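Local coordinates for protein glypican-1 (Homo sapiens, PDB 4YWT) that carries heparan sulfate chains at the cell surface, through which it binds alpha-4(V) collagen and participates in Schwann cell myelination, at residues A[112-117]-A[146-151]; A[142-147]-A[314-319]. The protein carries 3 engineered substitutions. All coordinates share one frame; numbering follows the deposited sequence. Where two conformers were deposited one is given.

Contact 1. Residues A[112-117]-A[146-151]. With NAG (2-acetamido-2-deoxy-beta-D-glucopyranose), chain E.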
# COMPACT_ATOMS: atom_id res chain seq x y z
N HIS A 112 18.52 7.29 -4.85
CA HIS A 112 19.90 7.20 -4.38
C HIS A 112 20.74 6.30 -5.27
O HIS A 112 21.91 6.58 -5.49
CB HIS A 112 19.98 6.69 -2.94
CG HIS A 112 21.36 6.29 -2.53
ND1 HIS A 112 21.78 4.98 -2.51
CD2 HIS A 112 22.43 7.04 -2.16
CE1 HIS A 112 23.04 4.93 -2.12
NE2 HIS A 112 23.46 6.16 -1.91
N LEU A 113 20.16 5.22 -5.77
CA LEU A 113 20.88 4.32 -6.65
C LEU A 113 21.28 5.07 -7.91
O LEU A 113 22.44 5.03 -8.33
CB LEU A 113 20.05 3.09 -7.00
CG LEU A 113 20.00 1.98 -5.94
CD1 LEU A 113 19.04 0.88 -6.36
CD2 LEU A 113 21.39 1.42 -5.68
N LEU A 114 20.31 5.78 -8.50
CA LEU A 114 20.60 6.55 -9.71
C LEU A 114 21.67 7.62 -9.46
O LEU A 114 22.68 7.71 -10.18
CB LEU A 114 19.32 7.19 -10.24
CG LEU A 114 19.39 7.77 -11.66
CD1 LEU A 114 19.87 6.71 -12.63
CD2 LEU A 114 18.04 8.33 -12.08
N ASN A 115 21.45 8.43 -8.42
CA ASN A 115 22.37 9.50 -8.05
C ASN A 115 23.79 9.01 -7.78
O ASN A 115 24.77 9.64 -8.19
CB ASN A 115 21.83 10.25 -6.83
CG ASN A 115 20.63 11.12 -7.15
OD1 ASN A 115 20.05 11.03 -8.23
ND2 ASN A 115 20.25 11.98 -6.21
N ASP A 116 23.89 7.88 -7.10
CA ASP A 116 25.16 7.27 -6.73
C ASP A 116 25.85 6.73 -7.97
O ASP A 116 27.08 6.78 -8.08
CB ASP A 116 24.96 6.15 -5.71
CG ASP A 116 26.17 5.94 -4.83
OD1 ASP A 116 26.30 6.67 -3.82
OD2 ASP A 116 26.98 5.04 -5.13
N SER A 117 25.06 6.20 -8.90
CA SER A 117 25.61 5.78 -10.18
C SER A 117 26.24 6.98 -10.88
O SER A 117 27.37 6.91 -11.37
CB SER A 117 24.52 5.16 -11.06
OG SER A 117 25.09 4.45 -12.14
N GLU A 146 17.47 12.69 -17.81
CA GLU A 146 16.39 12.07 -18.57
C GLU A 146 15.87 10.81 -17.88
O GLU A 146 14.66 10.60 -17.79
CB GLU A 146 16.85 11.73 -19.99
CG GLU A 146 16.88 12.93 -20.94
CD GLU A 146 15.53 13.19 -21.58
OE1 GLU A 146 15.13 12.40 -22.46
OE2 GLU A 146 14.88 14.18 -21.21
N LEU A 147 16.80 9.98 -17.40
CA LEU A 147 16.43 8.79 -16.64
C LEU A 147 15.64 9.16 -15.39
O LEU A 147 14.68 8.49 -15.02
CB LEU A 147 17.68 8.00 -16.23
CG LEU A 147 18.39 7.16 -17.29
CD1 LEU A 147 19.66 6.55 -16.71
CD2 LEU A 147 17.46 6.06 -17.78
N ARG A 148 16.05 10.26 -14.76
CA ARG A 148 15.42 10.75 -13.54
C ARG A 148 13.98 11.19 -13.81
O ARG A 148 13.04 10.78 -13.11
CB ARG A 148 16.25 11.90 -12.96
CG ARG A 148 15.99 12.21 -11.51
CD ARG A 148 17.14 13.04 -10.94
NE ARG A 148 18.36 12.25 -10.81
CZ ARG A 148 19.56 12.65 -11.24
NH1 ARG A 148 19.69 13.83 -11.83
NH2 ARG A 148 20.62 11.87 -11.08
N LEU A 149 13.81 12.01 -14.84
CA LEU A 149 12.48 12.43 -15.28
C LEU A 149 11.61 11.24 -15.64
O LEU A 149 10.41 11.21 -15.33
CB LEU A 149 12.58 13.37 -16.49
CG LEU A 149 12.78 14.85 -16.21
CD1 LEU A 149 13.16 15.58 -17.49
CD2 LEU A 149 11.52 15.45 -15.61
N TYR A 150 12.22 10.25 -16.28
CA TYR A 150 11.52 9.02 -16.66
C TYR A 150 11.04 8.25 -15.44
O TYR A 150 9.95 7.68 -15.46
CB TYR A 150 12.43 8.14 -17.52
CG TYR A 150 11.76 6.91 -18.06
CD1 TYR A 150 10.74 7.00 -19.00
CD2 TYR A 150 12.14 5.64 -17.63
CE1 TYR A 150 10.13 5.88 -19.50
CE2 TYR A 150 11.52 4.51 -18.13
CZ TYR A 150 10.52 4.63 -19.07
OH TYR A 150 9.90 3.51 -19.57
N TYR A 151 11.85 8.23 -14.40
CA TYR A 151 11.47 7.56 -13.16
C TYR A 151 10.35 8.32 -12.46
O TYR A 151 9.41 7.71 -11.94
CB TYR A 151 12.66 7.42 -12.20
CG TYR A 151 12.25 7.05 -10.79
CD1 TYR A 151 11.92 5.74 -10.47
CD2 TYR A 151 12.17 8.01 -9.79
CE1 TYR A 151 11.54 5.39 -9.19
CE2 TYR A 151 11.79 7.67 -8.51
CZ TYR A 151 11.47 6.36 -8.21
OH TYR A 151 11.09 6.02 -6.93
C1 NAG E . 19.15 12.89 -6.38
C2 NAG E . 18.57 13.30 -5.02
C3 NAG E . 17.54 14.43 -5.18
C4 NAG E . 18.12 15.58 -5.99
C5 NAG E . 18.63 15.05 -7.32
C6 NAG E . 19.28 16.11 -8.18
C7 NAG E . 18.49 11.59 -3.26
C8 NAG E . 19.77 12.17 -2.75
N2 NAG E . 17.96 12.17 -4.34
O3 NAG E . 17.15 14.90 -3.89
O4 NAG E . 17.13 16.57 -6.22
O5 NAG E . 19.63 14.05 -7.08
O6 NAG E . 20.04 17.02 -7.39
O7 NAG E . 17.95 10.63 -2.71
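Leu114 and Asn115 meet Leu147 and Arg148 where two helices of the elongated alpha-helical glypican core run antiparallel; the axes of these short segments approach to 11.0 Å, with 177° between their directions. Along 112-117, Leu114 comes first. CG anti to the backbone N (chi1 -167°) aims the branch at helix 137-152, where the two methyls part company. CD1 meets Leu147 CD1 at 4.1 Å, the two leucine side chains slanting past each other, while CD2 rests against the backbone of the other helix, 3.9 Å from Arg148 CA. Phe216 of helix 204-236 packs on both leucines. Asn115, one step on, is the N-glycosylated residue: its ND2 is bonded to NAG C1, leaving OD1 to look at Arg148. The arginine chain, bent at chi3, lays its guanidinium next to this amide with the two planes almost perpendicular, 87° apart, and NAG C6 lies over one guanidinium face. Glu118, one helical turn beyond Leu114, takes a salt bridge from Arg148 NH2, which probably offsets the buried charge. That same NH2 also comes within 3.0 Å of Asn115 OD1.

Contact 2. Residues A[142-147]-A[314-319]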
# COMPACT_ATOMS: atom_id res chain seq x y z
N ASP A 142 23.03 14.78 -18.89
CA ASP A 142 21.73 14.88 -19.54
C ASP A 142 21.03 13.53 -19.56
O ASP A 142 19.83 13.45 -19.31
CB ASP A 142 21.88 15.41 -20.98
CG ASP A 142 22.08 16.91 -21.03
OD1 ASP A 142 21.57 17.61 -20.13
OD2 ASP A 142 22.75 17.39 -21.97
N LEU A 143 21.78 12.47 -19.86
CA LEU A 143 21.20 11.13 -19.85
C LEU A 143 20.63 10.78 -18.47
O LEU A 143 19.52 10.26 -18.36
CB LEU A 143 22.24 10.09 -20.27
CG LEU A 143 21.74 8.64 -20.28
CD1 LEU A 143 20.46 8.52 -21.11
CD2 LEU A 143 22.81 7.70 -20.80
N TYR A 144 21.40 11.09 -17.42
CA TYR A 144 20.93 10.82 -16.06
C TYR A 144 19.71 11.65 -15.70
O TYR A 144 18.79 11.16 -15.04
CB TYR A 144 22.05 11.06 -15.05
CG TYR A 144 22.97 9.88 -14.88
CD1 TYR A 144 24.16 9.78 -15.59
CD2 TYR A 144 22.64 8.84 -14.02
CE1 TYR A 144 25.00 8.70 -15.44
CE2 TYR A 144 23.47 7.75 -13.87
CZ TYR A 144 24.65 7.68 -14.58
OH TYR A 144 25.49 6.60 -14.43
N SER A 145 19.69 12.91 -16.13
CA SER A 145 18.52 13.76 -15.90
C SER A 145 17.28 13.19 -16.59
O SER A 145 16.19 13.20 -16.03
CB SER A 145 18.79 15.19 -16.38
OG SER A 145 19.67 15.87 -15.51
N GLU A 146 17.47 12.69 -17.81
CA GLU A 146 16.39 12.07 -18.57
C GLU A 146 15.87 10.81 -17.88
O GLU A 146 14.66 10.60 -17.79
CB GLU A 146 16.85 11.73 -19.99
CG GLU A 146 16.88 12.93 -20.94
CD GLU A 146 15.53 13.19 -21.58
OE1 GLU A 146 15.13 12.40 -22.46
OE2 GLU A 146 14.88 14.18 -21.21
N LEU A 147 16.80 9.98 -17.40
CA LEU A 147 16.43 8.79 -16.64
C LEU A 147 15.64 9.16 -15.39
O LEU A 147 14.68 8.49 -15.02
CB LEU A 147 17.68 8.00 -16.23
CG LEU A 147 18.39 7.16 -17.29
CD1 LEU A 147 19.66 6.55 -16.71
CD2 LEU A 147 17.46 6.06 -17.78
N GLY A 314 21.05 1.19 -10.48
CA GLY A 314 22.21 1.72 -9.81
C GLY A 314 23.53 1.37 -10.49
O GLY A 314 24.59 1.55 -9.90
N SER A 315 23.47 0.90 -11.73
CA SER A 315 24.68 0.46 -12.42
C SER A 315 24.72 0.83 -13.91
O SER A 315 25.38 0.16 -14.69
CB SER A 315 24.83 -1.06 -12.28
OG SER A 315 23.87 -1.75 -13.06
N VAL A 316 24.03 1.91 -14.28
CA VAL A 316 24.04 2.41 -15.65
C VAL A 316 25.47 2.73 -16.13
O VAL A 316 25.86 2.43 -17.27
CB VAL A 316 23.17 3.68 -15.78
CG1 VAL A 316 23.36 4.34 -17.13
CG2 VAL A 316 21.70 3.35 -15.54
N HIS A 317 26.24 3.33 -15.22
CA HIS A 317 27.60 3.77 -15.52
C HIS A 317 28.50 2.62 -15.96
O HIS A 317 29.43 2.82 -16.73
CB HIS A 317 28.21 4.46 -14.30
CG HIS A 317 28.28 3.60 -13.08
ND1 HIS A 317 27.20 3.42 -12.23
CD2 HIS A 317 29.29 2.86 -12.56
CE1 HIS A 317 27.55 2.62 -11.24
NE2 HIS A 317 28.81 2.26 -11.42
N THR A 318 28.21 1.41 -15.47
CA THR A 318 28.99 0.24 -15.84
C THR A 318 28.80 -0.09 -17.32
O THR A 318 29.76 -0.36 -18.04
CB THR A 318 28.61 -0.99 -14.99
OG1 THR A 318 27.29 -1.42 -15.34
CG2 THR A 318 28.67 -0.64 -13.51
N TRP A 319 27.55 -0.04 -17.77
CA TRP A 319 27.23 -0.30 -19.16
C TRP A 319 27.74 0.82 -20.06
O TRP A 319 28.23 0.56 -21.17
CB TRP A 319 25.72 -0.48 -19.36
CG TRP A 319 25.18 -1.69 -18.67
CD1 TRP A 319 24.39 -1.72 -17.56
CD2 TRP A 319 25.39 -3.05 -19.05
NE1 TRP A 319 24.10 -3.02 -17.22
CE2 TRP A 319 24.70 -3.86 -18.12
CE3 TRP A 319 26.10 -3.67 -20.09
CZ2 TRP A 319 24.70 -5.25 -18.20
CZ3 TRP A 319 26.09 -5.05 -20.16
CH2 TRP A 319 25.40 -5.83 -19.22
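Tyr144 reaches from helix 137-152 to the start of helix 316-328, where its hydroxyl meets Val316 and His317. From CB, with CG anti to the carbonyl carbon (chi1 -84°), the side chain leaves its helix and carries the ring toward 314-319. Farther out, CZ lies 4.4 Å from Val316 CG1, the methyl coming at the ring obliquely. At the tip, OH sits 4.0 Å from Val316 CB and 3.5 Å from His317 CB, near the plane of the imidazole at its edge. The hydroxyl is also 3.4 Å from His317 N, but the angle is too poor for a hydrogen bond; its polar partner is Ser117 OG of helix 70-129, which probably also bonds His317 ND1. Leu147, one turn after Tyr144, points its CD1 at Val316 CG2, tip to tip at 4.0 Å, so the two valine methyls are divided between tyrosine and leucine. Behind this face, Thr318 OG1 donates a 2.6 Å hydrogen bond to Ser315 O in the carbonyl plane, and Thr318 N reaches the same oxygen, closing the first turn on the residue at the N-cap position, although the Ser315 side chain makes no capping bond. The arrangement is side-chain packing of one helix against the N-terminal turn of another in the alpha-helical glypican core.

From the N terminus, the long helix 70-129 supplies 112-117, and the chain turns back through short helix 131-134 into helix 137-152. Contact 1 closes this local, mostly helical excursion, with 28 residues between its segments. Contact 2 starts on the same returning helix and spans 166 residues, enclosing the helices from 158-177 to 286-299, before helix 316-328 comes back beside it. Its loop begins at 142, before that of contact 1 ends at 151, so the two overlap without nesting; the segments share Glu146 and Leu147. Ser117 OG joins them through probable hydrogen bonds, 3.2 Å from Tyr144 OH and an unusually short, hence doubtful, 2.4 Å from His317 ND1, bringing all three helices together.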